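Local coordinates for Cfl (Pectobacterium brasiliense, PDB 7A9J), which probably activates carboxylic acids such as coronafacic acid with ATP, as AMP-binding family ligases do, for joining in amide bonds, at residues A[272-286]-A[296-310]. The protein carries 1 engineered substitution. Sequence-based numbering, arbitrary orientation.
Sequences KETQPAWIAGTPSNF and NNNSLDLSETVCVAG. With R4Z (6-ethyl-1-oxidanylidene-indene-4-carboxylic acid), chain B.
Strands 278-281 and 306-310, paired in parallel and linked through helix 283-294, form a beta-alpha-beta unit of the AMP-binding fold, with I279 beside C307 and A280 beside V308. Their backbones are joined by five hydrogen bonds, beginning with V306 N to A277 O (3.1 Å) and ending with G310 N to G281 O (2.8 Å). Water 2 also donates to A277 O and ties it to E304 O, while water 1 joins P276 O to T305 OG1 where the strands begin.

W278 and the two valines share one face of the sheet. With CG anti to the backbone N (chi1 -174°), the indole runs along the neighbouring strand: W278 CD1 meets V306 CG1 at 3.6 Å, and CZ2 reaches V308 CG2. A wide, flat ring suits this place because it spans two beta-branched residues at once; I245 of helix 240-251 also packs on it. On the other face, I279 sends CG1 and CD1 to the methyl CG2 of T305, each at 3.8 Å.

Helix 283-294 covers this second face with F286. F286 CE1 lies 3.6 Å from C307 CB, the sulfur sits obliquely to the ring, and V308 O approaches the ring edge. The small side chains of C307 and A309 leave room for the phenyl, which also meets F322 edge-to-face. T282 caps the helix, its hydroxyl suited to accept an N-H there: OG1 accepts from N285 N, and N285 OD1 answers T282 N at 2.9 Å, completing a capping box.

Far from the sheet, K272's long chain offers methylenes to L300 CD1 while NZ bonds weakly to OD1 of poorly ordered N296, whose ND2 N292 O holds. Oppositely, G310 C comes within 3.5 Å of R4Z C04, bare backbone allowing close approach: a parallel strand whose C-terminal end lines the ligand pocket, as is common in alpha/beta folds.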
loop_
_atom_site.group_PDB
_atom_site.type_symbol
_atom_site.label_atom_id
_atom_site.label_comp_id
_atom_site.label_asym_id
_atom_site.label_seq_id
_atom_site.Cartn_x
_atom_site.Cartn_y
_atom_site.Cartn_z
ATOM N N LYS A 272 -0.124 16.726 14.139
ATOM C CA LYS A 272 -0.688 17.871 14.859
ATOM C C LYS A 272 -0.480 19.154 14.072
ATOM O O LYS A 272 -1.340 20.039 14.070
ATOM C CB LYS A 272 -0.073 17.999 16.253
ATOM C CG LYS A 272 -0.496 16.885 17.212
ATOM C CD LYS A 272 0.170 17.086 18.581
ATOM C CE LYS A 272 -0.335 16.079 19.613
ATOM N NZ LYS A 272 0.452 16.127 20.874
ATOM N N GLU A 273 0.647 19.270 13.383
ATOM C CA GLU A 273 0.888 20.529 12.684
ATOM C C GLU A 273 0.128 20.582 11.371
ATOM O O GLU A 273 -0.401 21.630 10.994
ATOM C CB GLU A 273 2.371 20.725 12.409
ATOM C CG GLU A 273 2.651 21.962 11.589
ATOM C CD GLU A 273 4.134 22.241 11.459
ATOM O OE1 GLU A 273 4.495 23.378 11.084
ATOM O OE2 GLU A 273 4.937 21.318 11.737
ATOM N N THR A 274 0.074 19.465 10.642
ATOM C CA THR A 274 -0.423 19.536 9.285
ATOM C C THR A 274 -1.892 19.176 9.158
ATOM O O THR A 274 -2.526 19.611 8.196
ATOM C CB THR A 274 0.375 18.613 8.371
ATOM O OG1 THR A 274 0.283 17.272 8.884
ATOM C CG2 THR A 274 1.826 19.050 8.265
ATOM N N GLN A 275 -2.440 18.429 10.112
ATOM C CA GLN A 275 -3.861 18.106 10.173
ATOM C C GLN A 275 -4.503 17.680 8.853
ATOM O O GLN A 275 -5.479 18.289 8.409
ATOM C CB GLN A 275 -4.614 19.297 10.756
ATOM C CG GLN A 275 -4.208 19.568 12.159
ATOM C CD GLN A 275 -5.096 20.606 12.794
ATOM O OE1 GLN A 275 -5.049 21.770 12.420
ATOM N NE2 GLN A 275 -5.932 20.182 13.742
ATOM N N PRO A 276 -3.992 16.630 8.215
ATOM C CA PRO A 276 -4.615 16.161 6.983
ATOM C C PRO A 276 -6.022 15.622 7.261
ATOM O O PRO A 276 -6.364 15.223 8.381
ATOM C CB PRO A 276 -3.673 15.049 6.510
ATOM C CG PRO A 276 -3.041 14.545 7.787
ATOM C CD PRO A 276 -2.881 15.750 8.648
ATOM N N ALA A 277 -6.854 15.641 6.229
ATOM C CA ALA A 277 -8.224 15.146 6.335
ATOM C C ALA A 277 -8.303 13.649 6.106
ATOM O O ALA A 277 -9.310 13.029 6.490
ATOM C CB ALA A 277 -9.135 15.823 5.303
ATOM N N TRP A 278 -7.268 13.063 5.493
ATOM C CA TRP A 278 -7.320 11.680 5.038
ATOM C C TRP A 278 -5.896 11.170 5.042
ATOM O O TRP A 278 -4.991 11.887 4.580
ATOM C CB TRP A 278 -7.938 11.631 3.645
ATOM C CG TRP A 278 -8.190 10.239 3.078
ATOM C CD1 TRP A 278 -9.383 9.581 3.068
ATOM C CD2 TRP A 278 -7.287 9.464 2.312
ATOM N NE1 TRP A 278 -9.264 8.414 2.356
ATOM C CE2 TRP A 278 -7.972 8.310 1.901
ATOM C CE3 TRP A 278 -5.923 9.625 1.959
ATOM C CZ2 TRP A 278 -7.383 7.311 1.125
ATOM C CZ3 TRP A 278 -5.312 8.616 1.196
ATOM C CH2 TRP A 278 -6.051 7.481 0.763
ATOM N N ILE A 279 -5.677 9.964 5.588
ATOM C CA ILE A 279 -4.332 9.422 5.722
ATOM C C ILE A 279 -4.385 7.978 5.228
ATOM O O ILE A 279 -5.100 7.143 5.818
ATOM C CB ILE A 279 -3.858 9.419 7.183
ATOM C CG1 ILE A 279 -3.953 10.832 7.783
ATOM C CG2 ILE A 279 -2.451 8.851 7.270
ATOM C CD1 ILE A 279 -3.562 10.842 9.275
ATOM N N ALA A 280 -3.572 7.664 4.233
ATOM C CA ALA A 280 -3.321 6.272 3.869
ATOM C C ALA A 280 -2.010 5.792 4.474
ATOM O O ALA A 280 -1.058 6.549 4.632
ATOM C CB ALA A 280 -3.287 6.116 2.334
ATOM N N GLY A 281 -1.953 4.495 4.822
ATOM C CA GLY A 281 -0.695 3.987 5.369
ATOM C C GLY A 281 -0.755 2.467 5.412
ATOM O O GLY A 281 -1.792 1.859 5.142
ATOM N N THR A 282 0.401 1.867 5.672
ATOM C CA THR A 282 0.393 0.417 6.034
ATOM C C THR A 282 -0.206 0.191 7.404
ATOM O O THR A 282 -0.299 1.096 8.227
ATOM C CB THR A 282 1.807 -0.139 6.045
ATOM O OG1 THR A 282 2.528 0.429 7.150
ATOM C CG2 THR A 282 2.483 0.116 4.695
ATOM N N PRO A 283 -0.560 -1.068 7.725
ATOM C CA PRO A 283 -0.980 -1.321 9.099
ATOM C C PRO A 283 0.099 -0.941 10.082
ATOM O O PRO A 283 -0.161 -0.459 11.203
ATOM C CB PRO A 283 -1.241 -2.849 9.104
ATOM C CG PRO A 283 -1.783 -3.102 7.739
ATOM C CD PRO A 283 -0.962 -2.122 6.793
ATOM N N SER A 284 1.341 -1.197 9.700
ATOM C CA SER A 284 2.446 -0.817 10.553
ATOM C C SER A 284 2.456 0.682 10.844
ATOM O O SER A 284 2.805 1.088 11.963
ATOM C CB SER A 284 3.761 -1.226 9.898
ATOM O OG SER A 284 4.832 -0.775 10.699
ATOM N N ASN A 285 2.191 1.511 9.824
ATOM C CA ASN A 285 2.126 2.965 10.032
ATOM C C ASN A 285 1.164 3.291 11.162
ATOM O O ASN A 285 1.490 4.050 12.073
ATOM C CB ASN A 285 1.652 3.693 8.763
ATOM C CG ASN A 285 2.738 3.887 7.723
ATOM O OD1 ASN A 285 2.556 3.543 6.563
ATOM N ND2 ASN A 285 3.875 4.464 8.127
ATOM N N PHE A 286 -0.046 2.709 11.114
ATOM C CA PHE A 286 -1.039 3.095 12.099
ATOM C C PHE A 286 -0.756 2.515 13.475
ATOM O O PHE A 286 -1.047 3.159 14.491
ATOM C CB PHE A 286 -2.411 2.686 11.583
ATOM C CG PHE A 286 -2.830 3.514 10.414
ATOM C CD1 PHE A 286 -3.077 4.864 10.583
ATOM C CD2 PHE A 286 -2.892 2.969 9.140
ATOM C CE1 PHE A 286 -3.453 5.655 9.517
ATOM C CE2 PHE A 286 -3.261 3.752 8.050
ATOM C CZ PHE A 286 -3.556 5.111 8.229
ATOM N N ASN A 296 3.447 10.836 24.842
ATOM C CA ASN A 296 2.842 12.101 24.450
ATOM C C ASN A 296 2.061 12.725 25.598
ATOM O O ASN A 296 2.186 12.297 26.748
ATOM C CB ASN A 296 1.937 11.903 23.235
ATOM C CG ASN A 296 2.604 12.331 21.953
ATOM O OD1 ASN A 296 2.432 13.464 21.504
ATOM N ND2 ASN A 296 3.387 11.434 21.361
ATOM N N ASN A 297 1.254 13.733 25.302
ATOM C CA ASN A 297 0.499 14.409 26.348
ATOM C C ASN A 297 -0.649 15.185 25.718
ATOM O O ASN A 297 -1.817 14.964 26.058
ATOM C CB ASN A 297 1.406 15.348 27.165
ATOM C CG ASN A 297 2.005 14.680 28.422
ATOM O OD1 ASN A 297 1.355 13.868 29.085
ATOM N ND2 ASN A 297 3.246 15.042 28.750
ATOM N N ASN A 298 -0.320 16.081 24.778
ATOM C CA ASN A 298 -1.328 16.929 24.144
ATOM C C ASN A 298 -2.360 16.118 23.379
ATOM O O ASN A 298 -3.436 16.642 23.070
ATOM C CB ASN A 298 -0.664 17.942 23.204
ATOM C CG ASN A 298 0.147 18.992 23.948
ATOM O OD1 ASN A 298 -0.169 19.343 25.085
ATOM N ND2 ASN A 298 1.192 19.502 23.305
ATOM N N SER A 299 -2.055 14.858 23.083
ATOM C CA SER A 299 -2.996 13.942 22.471
ATOM C C SER A 299 -3.337 14.398 21.059
ATOM O O SER A 299 -3.745 15.541 20.817
ATOM C CB SER A 299 -4.256 13.786 23.320
ATOM O OG SER A 299 -4.127 12.673 24.188
ATOM N N LEU A 300 -3.157 13.496 20.117
ATOM C CA LEU A 300 -3.488 13.766 18.735
ATOM C C LEU A 300 -4.948 13.390 18.504
ATOM O O LEU A 300 -5.367 12.269 18.825
ATOM C CB LEU A 300 -2.554 12.971 17.829
ATOM C CG LEU A 300 -2.876 12.924 16.348
ATOM C CD1 LEU A 300 -2.670 14.288 15.758
ATOM C CD2 LEU A 300 -1.948 11.909 15.725
ATOM N N ASP A 301 -5.701 14.316 17.919
ATOM C CA ASP A 301 -7.127 14.144 17.634
ATOM C C ASP A 301 -7.306 13.690 16.185
ATOM O O ASP A 301 -7.286 14.511 15.256
ATOM C CB ASP A 301 -7.873 15.450 17.890
ATOM C CG ASP A 301 -9.375 15.341 17.626
ATOM O OD1 ASP A 301 -9.865 14.232 17.359
ATOM O OD2 ASP A 301 -10.066 16.380 17.679
ATOM N N LEU A 302 -7.506 12.388 16.002
ATOM C CA LEU A 302 -7.793 11.805 14.698
ATOM C C LEU A 302 -9.266 11.457 14.537
ATOM O O LEU A 302 -9.614 10.748 13.584
ATOM C CB LEU A 302 -6.954 10.545 14.454
ATOM C CG LEU A 302 -5.435 10.760 14.414
ATOM C CD1 LEU A 302 -4.814 9.433 14.017
ATOM C CD2 LEU A 302 -5.152 11.868 13.379
ATOM N N SER A 303 -10.140 11.968 15.424
ATOM C CA SER A 303 -11.546 11.549 15.405
ATOM C C SER A 303 -12.262 11.970 14.119
ATOM O O SER A 303 -13.152 11.249 13.652
ATOM C CB SER A 303 -12.291 12.099 16.641
ATOM O OG SER A 303 -12.213 13.511 16.685
ATOM N N GLU A 304 -11.909 13.120 13.543
ATOM C CA GLU A 304 -12.486 13.586 12.282
ATOM C C GLU A 304 -11.686 13.146 11.053
ATOM O O GLU A 304 -12.074 13.474 9.925
ATOM C CB GLU A 304 -12.591 15.107 12.263
ATOM C CG GLU A 304 -13.607 15.709 13.233
ATOM C CD GLU A 304 -15.035 15.403 12.821
ATOM O OE1 GLU A 304 -15.878 15.203 13.719
ATOM O OE2 GLU A 304 -15.316 15.357 11.596
ATOM N N THR A 305 -10.570 12.455 11.245
ATOM C CA THR A 305 -9.678 12.098 10.147
ATOM C C THR A 305 -10.017 10.714 9.621
ATOM O O THR A 305 -10.268 9.783 10.398
ATOM C CB THR A 305 -8.223 12.121 10.613
ATOM O OG1 THR A 305 -7.947 13.390 11.242
ATOM C CG2 THR A 305 -7.241 11.893 9.402
ATOM N N VAL A 306 -10.031 10.577 8.306
ATOM C CA VAL A 306 -10.366 9.295 7.680
ATOM C C VAL A 306 -9.049 8.602 7.403
ATOM O O VAL A 306 -8.217 9.127 6.669
ATOM C CB VAL A 306 -11.166 9.484 6.378
ATOM C CG1 VAL A 306 -11.368 8.127 5.651
ATOM C CG2 VAL A 306 -12.522 10.087 6.688
ATOM N N CYS A 307 -8.840 7.436 8.007
ATOM C CA CYS A 307 -7.585 6.697 7.849
ATOM C C CYS A 307 -7.824 5.383 7.114
ATOM O O CYS A 307 -8.781 4.665 7.422
ATOM C CB CYS A 307 -6.964 6.394 9.226
ATOM S SG CYS A 307 -6.540 7.994 10.046
ATOM N N VAL A 308 -6.949 5.061 6.165
ATOM C CA VAL A 308 -7.112 3.908 5.282
ATOM C C VAL A 308 -5.851 3.059 5.386
ATOM O O VAL A 308 -4.784 3.463 4.903
ATOM C CB VAL A 308 -7.379 4.311 3.822
ATOM C CG1 VAL A 308 -7.486 3.040 2.956
ATOM C CG2 VAL A 308 -8.661 5.197 3.688
ATOM N N ALA A 309 -5.993 1.836 5.922
ATOM C CA ALA A 309 -4.870 0.911 6.049
ATOM C C ALA A 309 -4.828 0.061 4.783
ATOM O O ALA A 309 -5.822 -0.574 4.428
ATOM C CB ALA A 309 -5.054 -0.017 7.285
ATOM N N GLY A 310 -3.673 -0.036 4.164
ATOM C CA GLY A 310 -3.603 -0.643 2.839
ATOM C C GLY A 310 -2.736 -1.878 2.829
ATOM O O GLY A 310 -1.647 -1.849 3.374
HETATM C C13 R4Z B . -1.811 -1.436 -6.541
HETATM C C15 R4Z B . -3.089 -1.303 -4.354
HETATM C C02 R4Z B . -4.222 -1.108 -2.023
HETATM C C03 R4Z B . -3.893 -1.148 -0.668
HETATM C C04 R4Z B . -2.408 -1.510 -0.632
HETATM C C05 R4Z B . -3.161 -1.303 -2.970
HETATM C C06 R4Z B . -1.994 -1.533 -2.200
HETATM C C07 R4Z B . -0.791 -1.730 -2.867
HETATM C C08 R4Z B . 0.489 -1.979 -2.053
HETATM C C11 R4Z B . -0.727 -1.687 -4.259
HETATM C C12 R4Z B . -1.878 -1.470 -5.028
HETATM C C14 R4Z B . -1.254 -0.070 -7.036
HETATM O O01 R4Z B . -5.356 -0.918 -2.378
HETATM O O09 R4Z B . 1.590 -1.866 -2.657
HETATM O O10 R4Z B . 0.469 -2.306 -0.824
HETATM O O HOH W 1 -5.373 14.363 10.723
HETATM O O HOH W 2 -11.906 13.793 6.965
#